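Local coordinates for clavulanic acid biosynthesis oligopeptide binding protein 2 (Streptomyces clavuligerus, PDB 2WOL), which probably binds peptides as a family 5 extracellular solute-binding protein and belongs to the clavulanic acid biosynthetic pathway, at residues A15-S28 against L532-V544. Numbering follows the deposited sequence.
Sequences AGWDAGVGALVNPS and LHFRNPWVTNVYV
Val25 and Val542 exchange backbone hydrogen bonds in both directions, Val25 N to Val542 O at 2.8 Å and Val542 N to Val25 O at 3.0 Å, forming a single antiparallel bridge. Asn541 also faces Val25, with phi and psi both positive, and the pair Asn541-Val542 makes a G1 beta bulge. The bridge joins the N-terminal loop before strand 34-39 to the chain leaving strand 523-534, segments 504 residues apart in this solute-binding fold. One residue on, Asn541 N bonds to Asn26 O from above the carbonyl plane.

The Asn541 amide grips the backbone of Ser28 with both ends: OD1 accepts from Ser28 N at 2.9 Å, while ND2 gives a hydrogen to Ser28 O at 2.8 Å, the acceptor lying near the amide plane. Asn26 uses its side chain in turn. Its CG stands anti to the backbone N (chi1 -163°), which carries ND2 to Val539 O, again over the carbonyl plane, while Thr540 CG2 packs beside the amide. Leu24 lies alongside Asn541, and its CD1 meets Tyr543 CD2 at 3.5 Å.

Toward the other end, Val544 N makes an almost straight bond to Gly20 O (178°), and water 2 links Gly22 N to Val544 O. Arg535, extended from CG to NE, crosses the Val25 side chain at about a right angle, and Val25 CG2 rests over one guanidinium face, offset toward its rim. Asp297 holds NE in a salt bridge and also accepts from Gly20 N; Ser294 O takes NH1. NH2 donates to Gly16 O at 2.7 Å, close to the guanidinium plane. That carbonyl closes the type II turn Gly16-Ala19, receiving Ala19 N from the opposite face of its plane at 3.1 Å.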
loop_
_atom_site.group_PDB
_atom_site.type_symbol
_atom_site.label_atom_id
_atom_site.label_comp_id
_atom_site.label_asym_id
_atom_site.label_seq_id
_atom_site.Cartn_x
_atom_site.Cartn_y
_atom_site.Cartn_z
ATOM N N ALA A 15 -0.559 -8.792 -26.446
ATOM C CA ALA A 15 -0.361 -7.375 -26.750
ATOM C C ALA A 15 1.099 -6.929 -26.716
ATOM O O ALA A 15 1.455 -5.921 -27.334
ATOM C CB ALA A 15 -1.198 -6.512 -25.806
ATOM N N GLY A 16 1.929 -7.667 -25.982
ATOM C CA GLY A 16 3.356 -7.374 -25.883
ATOM C C GLY A 16 3.830 -7.136 -24.464
ATOM O O GLY A 16 3.054 -6.717 -23.602
ATOM N N TRP A 17 5.112 -7.406 -24.227
ATOM C CA TRP A 17 5.765 -7.132 -22.950
ATOM C C TRP A 17 5.473 -5.707 -22.475
ATOM O O TRP A 17 5.635 -4.748 -23.236
ATOM C CB TRP A 17 7.274 -7.335 -23.113
ATOM C CG TRP A 17 8.096 -7.058 -21.894
ATOM C CD1 TRP A 17 8.766 -5.909 -21.606
ATOM C CD2 TRP A 17 8.357 -7.959 -20.811
ATOM N NE1 TRP A 17 9.422 -6.031 -20.403
ATOM C CE2 TRP A 17 9.190 -7.282 -19.895
ATOM C CE3 TRP A 17 7.964 -9.275 -20.526
ATOM C CZ2 TRP A 17 9.639 -7.875 -18.706
ATOM C CZ3 TRP A 17 8.411 -9.868 -19.346
ATOM C CH2 TRP A 17 9.239 -9.164 -18.450
ATOM N N ASP A 18 5.023 -5.587 -21.223
ATOM C CA ASP A 18 4.745 -4.295 -20.576
ATOM C C ASP A 18 3.614 -3.463 -21.200
ATOM O O ASP A 18 3.466 -2.283 -20.867
ATOM C CB ASP A 18 6.020 -3.434 -20.469
ATOM C CG ASP A 18 6.737 -3.596 -19.137
ATOM O OD1 ASP A 18 6.293 -4.394 -18.284
ATOM O OD2 ASP A 18 7.759 -2.904 -18.935
ATOM N N ALA A 19 2.810 -4.071 -22.072
ATOM C CA ALA A 19 1.733 -3.345 -22.752
ATOM C C ALA A 19 0.699 -2.761 -21.785
ATOM O O ALA A 19 0.039 -1.764 -22.098
ATOM C CB ALA A 19 1.061 -4.232 -23.788
ATOM N N GLY A 20 0.563 -3.391 -20.617
ATOM C CA GLY A 20 -0.381 -2.940 -19.589
ATOM C C GLY A 20 0.205 -1.977 -18.571
ATOM O O GLY A 20 -0.453 -1.639 -17.583
ATOM N N VAL A 21 1.446 -1.551 -18.795
ATOM C CA VAL A 21 2.122 -0.609 -17.904
ATOM C C VAL A 21 2.090 0.772 -18.543
ATOM O O VAL A 21 2.780 1.020 -19.533
ATOM C CB VAL A 21 3.588 -1.039 -17.610
ATOM C CG1 VAL A 21 4.275 -0.045 -16.671
ATOM C CG2 VAL A 21 3.635 -2.440 -17.022
ATOM N N GLY A 22 1.273 1.661 -17.985
ATOM C CA GLY A 22 1.111 3.009 -18.533
ATOM C C GLY A 22 0.124 3.083 -19.684
ATOM O O GLY A 22 -0.077 4.150 -20.269
ATOM N N ALA A 23 -0.496 1.949 -20.006
ATOM C CA ALA A 23 -1.438 1.858 -21.117
ATOM C C ALA A 23 -2.439 0.729 -20.902
ATOM O O ALA A 23 -2.233 -0.149 -20.058
ATOM C CB ALA A 23 -0.693 1.678 -22.449
ATOM N N LEU A 24 -3.519 0.765 -21.677
ATOM C CA LEU A 24 -4.614 -0.187 -21.562
ATOM C C LEU A 24 -4.494 -1.276 -22.624
ATOM O O LEU A 24 -4.270 -0.980 -23.797
ATOM C CB LEU A 24 -5.953 0.549 -21.705
ATOM C CG LEU A 24 -7.258 -0.215 -21.464
ATOM C CD1 LEU A 24 -7.533 -0.325 -19.988
ATOM C CD2 LEU A 24 -8.428 0.473 -22.155
ATOM N N VAL A 25 -4.643 -2.528 -22.203
ATOM C CA VAL A 25 -4.580 -3.677 -23.104
ATOM C C VAL A 25 -5.982 -4.163 -23.464
ATOM O O VAL A 25 -6.843 -4.306 -22.589
ATOM C CB VAL A 25 -3.764 -4.839 -22.461
ATOM C CG1 VAL A 25 -3.938 -6.148 -23.229
ATOM C CG2 VAL A 25 -2.304 -4.464 -22.362
ATOM N N ASN A 26 -6.205 -4.407 -24.758
ATOM C CA ASN A 26 -7.423 -5.059 -25.248
ATOM C C ASN A 26 -8.702 -4.303 -24.852
ATOM O O ASN A 26 -9.581 -4.873 -24.196
ATOM C CB ASN A 26 -7.460 -6.526 -24.769
ATOM C CG ASN A 26 -8.451 -7.388 -25.537
ATOM O OD1 ASN A 26 -8.936 -7.015 -26.609
ATOM N ND2 ASN A 26 -8.745 -8.567 -24.993
ATOM N N PRO A 27 -8.812 -3.018 -25.256
ATOM C CA PRO A 27 -9.969 -2.201 -24.872
ATOM C C PRO A 27 -11.283 -2.731 -25.432
ATOM O O PRO A 27 -11.333 -3.196 -26.576
ATOM C CB PRO A 27 -9.655 -0.824 -25.467
ATOM C CG PRO A 27 -8.675 -1.077 -26.546
ATOM C CD PRO A 27 -7.871 -2.270 -26.111
ATOM N N SER A 28 -12.332 -2.668 -24.617
ATOM C CA SER A 28 -13.659 -3.146 -25.010
ATOM C C SER A 28 -14.725 -2.625 -24.062
ATOM O O SER A 28 -14.446 -2.344 -22.893
ATOM C CB SER A 28 -13.705 -4.675 -25.031
ATOM O OG SER A 28 -14.952 -5.146 -25.516
ATOM N N LEU A 532 6.027 -9.359 -11.626
ATOM C CA LEU A 532 5.613 -9.849 -12.936
ATOM C C LEU A 532 4.162 -10.304 -12.890
ATOM O O LEU A 532 3.848 -11.287 -12.226
ATOM C CB LEU A 532 6.508 -11.005 -13.391
ATOM C CG LEU A 532 7.938 -10.654 -13.811
ATOM C CD1 LEU A 532 8.781 -11.895 -13.903
ATOM C CD2 LEU A 532 7.963 -9.907 -15.131
ATOM N N HIS A 533 3.285 -9.577 -13.580
ATOM C CA HIS A 533 1.885 -9.983 -13.692
ATOM C C HIS A 533 1.641 -10.644 -15.038
ATOM O O HIS A 533 2.149 -10.175 -16.056
ATOM C CB HIS A 533 0.946 -8.780 -13.591
ATOM C CG HIS A 533 1.021 -8.034 -12.295
ATOM N ND1 HIS A 533 0.948 -8.650 -11.062
ATOM C CD2 HIS A 533 1.107 -6.705 -12.047
ATOM C CE1 HIS A 533 1.012 -7.733 -10.112
ATOM N NE2 HIS A 533 1.107 -6.545 -10.683
ATOM N N PHE A 534 0.842 -11.711 -15.035
ATOM C CA PHE A 534 0.458 -12.418 -16.261
ATOM C C PHE A 534 -1.013 -12.143 -16.574
ATOM O O PHE A 534 -1.872 -12.267 -15.706
ATOM C CB PHE A 534 0.700 -13.927 -16.103
ATOM C CG PHE A 534 0.526 -14.713 -17.377
ATOM C CD1 PHE A 534 1.604 -14.903 -18.241
ATOM C CD2 PHE A 534 -0.709 -15.271 -17.712
ATOM C CE1 PHE A 534 1.453 -15.626 -19.423
ATOM C CE2 PHE A 534 -0.868 -16.003 -18.904
ATOM C CZ PHE A 534 0.222 -16.176 -19.750
ATOM N N ARG A 535 -1.294 -11.755 -17.813
ATOM C CA ARG A 535 -2.664 -11.470 -18.241
ATOM C C ARG A 535 -3.050 -12.379 -19.395
ATOM O O ARG A 535 -2.375 -12.410 -20.428
ATOM C CB ARG A 535 -2.824 -10.002 -18.669
ATOM C CG ARG A 535 -1.667 -9.477 -19.512
ATOM C CD ARG A 535 -1.945 -8.132 -20.181
ATOM N NE ARG A 535 -0.661 -7.480 -20.415
ATOM C CZ ARG A 535 0.129 -7.716 -21.460
ATOM N NH1 ARG A 535 -0.255 -8.547 -22.427
ATOM N NH2 ARG A 535 1.305 -7.107 -21.538
ATOM N N ASN A 536 -4.138 -13.122 -19.231
ATOM C CA ASN A 536 -4.635 -13.922 -20.339
ATOM C C ASN A 536 -5.219 -13.036 -21.440
ATOM O O ASN A 536 -5.814 -11.998 -21.144
ATOM C CB ASN A 536 -5.603 -14.986 -19.844
ATOM C CG ASN A 536 -4.878 -16.227 -19.363
ATOM O OD1 ASN A 536 -4.112 -16.833 -20.114
ATOM N ND2 ASN A 536 -5.090 -16.598 -18.104
ATOM N N PRO A 537 -5.009 -13.414 -22.716
ATOM C CA PRO A 537 -5.312 -12.495 -23.828
ATOM C C PRO A 537 -6.797 -12.170 -24.077
ATOM O O PRO A 537 -7.103 -11.183 -24.761
ATOM C CB PRO A 537 -4.682 -13.195 -25.042
ATOM C CG PRO A 537 -4.644 -14.645 -24.674
ATOM C CD PRO A 537 -4.419 -14.683 -23.186
ATOM N N TRP A 538 -7.698 -12.982 -23.527
ATOM C CA TRP A 538 -9.143 -12.767 -23.690
ATOM C C TRP A 538 -9.751 -11.841 -22.640
ATOM O O TRP A 538 -10.952 -11.571 -22.667
ATOM C CB TRP A 538 -9.897 -14.095 -23.689
ATOM C CG TRP A 538 -9.627 -14.928 -22.481
ATOM C CD1 TRP A 538 -10.250 -14.851 -21.265
ATOM C CD2 TRP A 538 -8.654 -15.969 -22.371
ATOM N NE1 TRP A 538 -9.722 -15.788 -20.406
ATOM C CE2 TRP A 538 -8.741 -16.487 -21.060
ATOM C CE3 TRP A 538 -7.719 -16.520 -23.258
ATOM C CZ2 TRP A 538 -7.926 -17.530 -20.614
ATOM C CZ3 TRP A 538 -6.914 -17.559 -22.814
ATOM C CH2 TRP A 538 -7.020 -18.048 -21.502
ATOM N N VAL A 539 -8.931 -11.370 -21.708
ATOM C CA VAL A 539 -9.384 -10.386 -20.733
ATOM C C VAL A 539 -9.257 -9.001 -21.353
ATOM O O VAL A 539 -8.217 -8.654 -21.917
ATOM C CB VAL A 539 -8.595 -10.475 -19.406
ATOM C CG1 VAL A 539 -9.212 -9.567 -18.352
ATOM C CG2 VAL A 539 -8.574 -11.922 -18.898
ATOM N N THR A 540 -10.328 -8.222 -21.267
ATOM C CA THR A 540 -10.358 -6.899 -21.871
ATOM C C THR A 540 -10.074 -5.811 -20.837
ATOM O O THR A 540 -10.358 -5.985 -19.649
ATOM C CB THR A 540 -11.713 -6.619 -22.556
ATOM O OG1 THR A 540 -12.761 -6.666 -21.586
ATOM C CG2 THR A 540 -11.991 -7.653 -23.645
ATOM N N ASN A 541 -9.508 -4.694 -21.293
ATOM C CA ASN A 541 -9.228 -3.530 -20.452
ATOM C C ASN A 541 -8.295 -3.825 -19.285
ATOM O O ASN A 541 -8.555 -3.420 -18.146
ATOM C CB ASN A 541 -10.521 -2.887 -19.944
ATOM C CG ASN A 541 -11.535 -2.680 -21.045
ATOM O OD1 ASN A 541 -11.325 -1.886 -21.958
ATOM N ND2 ASN A 541 -12.637 -3.412 -20.975
ATOM N N VAL A 542 -7.200 -4.518 -19.581
ATOM C CA VAL A 542 -6.195 -4.828 -18.571
ATOM C C VAL A 542 -5.153 -3.718 -18.493
ATOM O O VAL A 542 -4.541 -3.358 -19.500
ATOM C CB VAL A 542 -5.492 -6.173 -18.850
ATOM C CG1 VAL A 542 -4.475 -6.479 -17.752
ATOM C CG2 VAL A 542 -6.501 -7.299 -18.947
ATOM N N TYR A 543 -4.948 -3.184 -17.295
ATOM C CA TYR A 543 -3.884 -2.204 -17.080
ATOM C C TYR A 543 -3.465 -2.222 -15.620
ATOM O O TYR A 543 -4.285 -2.486 -14.733
ATOM C CB TYR A 543 -4.317 -0.787 -17.502
ATOM C CG TYR A 543 -5.296 -0.113 -16.562
ATOM C CD1 TYR A 543 -4.850 0.780 -15.586
ATOM C CD2 TYR A 543 -6.664 -0.367 -16.649
ATOM C CE1 TYR A 543 -5.743 1.406 -14.715
ATOM C CE2 TYR A 543 -7.569 0.249 -15.779
ATOM C CZ TYR A 543 -7.097 1.136 -14.819
ATOM O OH TYR A 543 -7.978 1.752 -13.954
ATOM N N VAL A 544 -2.186 -1.951 -15.380
ATOM C CA VAL A 544 -1.681 -1.806 -14.025
ATOM C C VAL A 544 -2.140 -0.454 -13.498
ATOM O O VAL A 544 -1.819 0.589 -14.077
ATOM C CB VAL A 544 -0.138 -1.906 -13.978
ATOM C CG1 VAL A 544 0.364 -1.772 -12.549
ATOM C CG2 VAL A 544 0.331 -3.230 -14.571
HETATM O O HOH W 1 -2.527 -9.432 -24.533
HETATM O O HOH W 2 -0.185 2.016 -15.604
HETATM O O HOH W 3 -15.324 -7.137 -22.670
#